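Local coordinates for hypothetical protein (Uncultured marine organism, PDB 2OP5) that is of unknown function but forms a dimer with a ferredoxin-like fold, probably related to the dimeric alpha-beta barrel proteins, at residues D32-E37 with I89-K94. Residues are numbered along the deposited sequence; the frame is centred on the assembly and turned at random.
Sequences DEVWSE and ITLKEK. With EDO (1,2-ethanediol), chain G.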
loop_
_atom_site.group_PDB
_atom_site.type_symbol
_atom_site.label_atom_id
_atom_site.label_comp_id
_atom_site.label_asym_id
_atom_site.label_seq_id
_atom_site.Cartn_x
_atom_site.Cartn_y
_atom_site.Cartn_z
ATOM N N ASP A 32 9.449 14.025 -9.210
ATOM C CA ASP A 32 9.031 14.385 -10.554
ATOM C C ASP A 32 10.167 14.204 -11.545
ATOM O O ASP A 32 9.928 14.071 -12.748
ATOM C CB ASP A 32 8.574 15.843 -10.581
ATOM N N GLU A 33 11.406 14.250 -11.050
ATOM C CA GLU A 33 12.587 13.957 -11.869
ATOM C C GLU A 33 12.600 12.454 -12.210
ATOM O O GLU A 33 13.094 12.052 -13.256
ATOM C CB GLU A 33 13.884 14.309 -11.108
ATOM C CG GLU A 33 14.064 15.798 -10.793
ATOM C CD GLU A 33 15.148 16.090 -9.737
ATOM O OE1 GLU A 33 16.067 15.262 -9.533
ATOM O OE2 GLU A 33 15.061 17.162 -9.100
ATOM N N VAL A 34 12.059 11.633 -11.311
ATOM C CA VAL A 34 12.036 10.177 -11.469
ATOM C C VAL A 34 10.783 9.668 -12.165
ATOM O O VAL A 34 10.853 9.059 -13.227
ATOM C CB VAL A 34 12.127 9.475 -10.086
ATOM C CG1 VAL A 34 12.118 7.940 -10.221
ATOM C CG2 VAL A 34 13.364 9.941 -9.334
ATOM N N TRP A 35 9.640 9.922 -11.548
ATOM C CA TRP A 35 8.374 9.426 -12.015
ATOM C C TRP A 35 7.744 10.398 -12.993
ATOM O O TRP A 35 6.798 11.124 -12.667
ATOM C CB TRP A 35 7.486 9.132 -10.801
ATOM C CG TRP A 35 8.202 8.202 -9.807
ATOM C CD1 TRP A 35 8.712 8.545 -8.581
ATOM C CD2 TRP A 35 8.551 6.823 -10.005
ATOM N NE1 TRP A 35 9.313 7.472 -7.995
ATOM C CE2 TRP A 35 9.236 6.395 -8.839
ATOM C CE3 TRP A 35 8.328 5.896 -11.033
ATOM C CZ2 TRP A 35 9.699 5.089 -8.679
ATOM C CZ3 TRP A 35 8.803 4.593 -10.859
ATOM C CH2 TRP A 35 9.475 4.212 -9.695
ATOM N N SER A 36 8.311 10.432 -14.199
ATOM C CA SER A 36 7.789 11.251 -15.286
ATOM C C SER A 36 6.609 10.510 -15.909
ATOM O O SER A 36 6.479 9.299 -15.770
ATOM C CB SER A 36 8.865 11.470 -16.340
ATOM O OG SER A 36 9.266 10.239 -16.910
ATOM N N GLU A 37 5.758 11.248 -16.610
ATOM C CA GLU A 37 4.599 10.659 -17.275
ATOM C C GLU A 37 5.127 9.805 -18.426
ATOM O O GLU A 37 4.487 8.843 -18.848
ATOM C CB GLU A 37 3.620 11.721 -17.818
ATOM C CG GLU A 37 3.282 12.899 -16.882
ATOM C CD GLU A 37 2.597 12.515 -15.574
ATOM O OE1 GLU A 37 2.057 11.399 -15.449
ATOM O OE2 GLU A 37 2.584 13.370 -14.659
ATOM N N ILE A 89 24.086 6.470 -13.718
ATOM C CA ILE A 89 24.986 7.087 -12.750
ATOM C C ILE A 89 24.511 8.423 -12.163
ATOM O O ILE A 89 24.902 8.761 -11.051
ATOM C CB ILE A 89 26.416 7.262 -13.340
ATOM C CG1 ILE A 89 27.453 7.602 -12.256
ATOM C CG2 ILE A 89 26.449 8.337 -14.443
ATOM C CD1 ILE A 89 27.487 6.640 -11.080
ATOM N N THR A 90 23.703 9.188 -12.908
ATOM C CA THR A 90 23.195 10.479 -12.427
ATOM C C THR A 90 22.230 10.272 -11.249
ATOM O O THR A 90 22.340 10.968 -10.252
ATOM C CB THR A 90 22.539 11.335 -13.559
ATOM O OG1 THR A 90 23.562 11.955 -14.348
ATOM C CG2 THR A 90 21.670 12.448 -12.991
ATOM N N LEU A 91 21.295 9.331 -11.371
ATOM C CA LEU A 91 20.393 9.011 -10.273
ATOM C C LEU A 91 21.180 8.354 -9.164
ATOM O O LEU A 91 21.004 8.713 -8.012
ATOM C CB LEU A 91 19.285 8.050 -10.702
ATOM C CG LEU A 91 18.306 7.591 -9.606
ATOM C CD1 LEU A 91 17.565 8.779 -8.973
ATOM C CD2 LEU A 91 17.323 6.594 -10.157
ATOM N N LYS A 92 22.005 7.367 -9.518
ATOM C CA LYS A 92 22.855 6.647 -8.554
ATOM C C LYS A 92 23.503 7.602 -7.583
ATOM O O LYS A 92 23.459 7.387 -6.363
ATOM C CB LYS A 92 23.968 5.873 -9.274
ATOM C CG LYS A 92 25.020 5.245 -8.368
ATOM N N GLU A 93 24.102 8.657 -8.130
ATOM C CA GLU A 93 24.767 9.656 -7.316
ATOM C C GLU A 93 23.842 10.606 -6.576
ATOM O O GLU A 93 24.220 11.119 -5.527
ATOM C CB GLU A 93 25.764 10.445 -8.131
ATOM C CG GLU A 93 26.949 9.612 -8.507
ATOM C CD GLU A 93 28.223 10.355 -8.298
ATOM O OE1 GLU A 93 28.410 10.918 -7.190
ATOM O OE2 GLU A 93 29.052 10.351 -9.222
ATOM N N LYS A 94 22.665 10.889 -7.119
ATOM C CA LYS A 94 21.716 11.708 -6.377
ATOM C C LYS A 94 21.285 10.957 -5.116
ATOM O O LYS A 94 21.198 11.552 -4.049
ATOM C CB LYS A 94 20.507 12.088 -7.231
ATOM C CG LYS A 94 20.808 13.178 -8.248
ATOM C CD LYS A 94 19.648 13.375 -9.202
ATOM C CE LYS A 94 19.973 14.435 -10.250
ATOM N NZ LYS A 94 18.939 14.484 -11.339
HETATM C C1 EDO G . 0.528 9.406 -16.874
HETATM O O1 EDO G . -0.884 9.173 -17.051
HETATM C C2 EDO G . 1.435 8.621 -17.826
HETATM O O2 EDO G . 1.393 9.020 -19.203
#
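Val34 and Leu91 mark the nearest backbone approach, with Val34 CA 8.5 Å from Leu91 CA, a spacing that leaves the contact to side chains. It joins two helical pieces of the ferredoxin-like fold, the short, weakly bonded helix 31-34 and the helix 89-94 that precedes strand 102-114, and it buries just 108 Å² at the protein surface. Glu33 and Lys94 supply its polar half. Both CB atoms point toward the opposite segment, and the chains, extended beyond CG (chi2 165° for Glu33, 172° for Lys94), carry the charges over the gap. The side chains cross at a slant, Glu33 OE1 lying 3.5 Å from Lys94 NZ and 4.1 Å from Lys94 CE, against the flank of the lysine's end. At that length the salt bridge includes no more than a weak hydrogen bond, and both residues are exposed, as expected of a surface ion pair. Beside it is an apolar pair: Leu91 directs its CB toward the other segment, and its CD1 comes to 4.4 Å from Val34 CG2. The other methyl of Val34, CG1, sits 3.5 Å above the plane of the Trp35 ring, toward its rim. Trp35 itself centres an inverse gamma turn, in which Ser36 N donates a weak bond to Val34 O at 3.0 Å. Ser36, the last residue of the turn, is also the N-cap of helix 37-46, its OG accepting a hydrogen bond from Leu39 N.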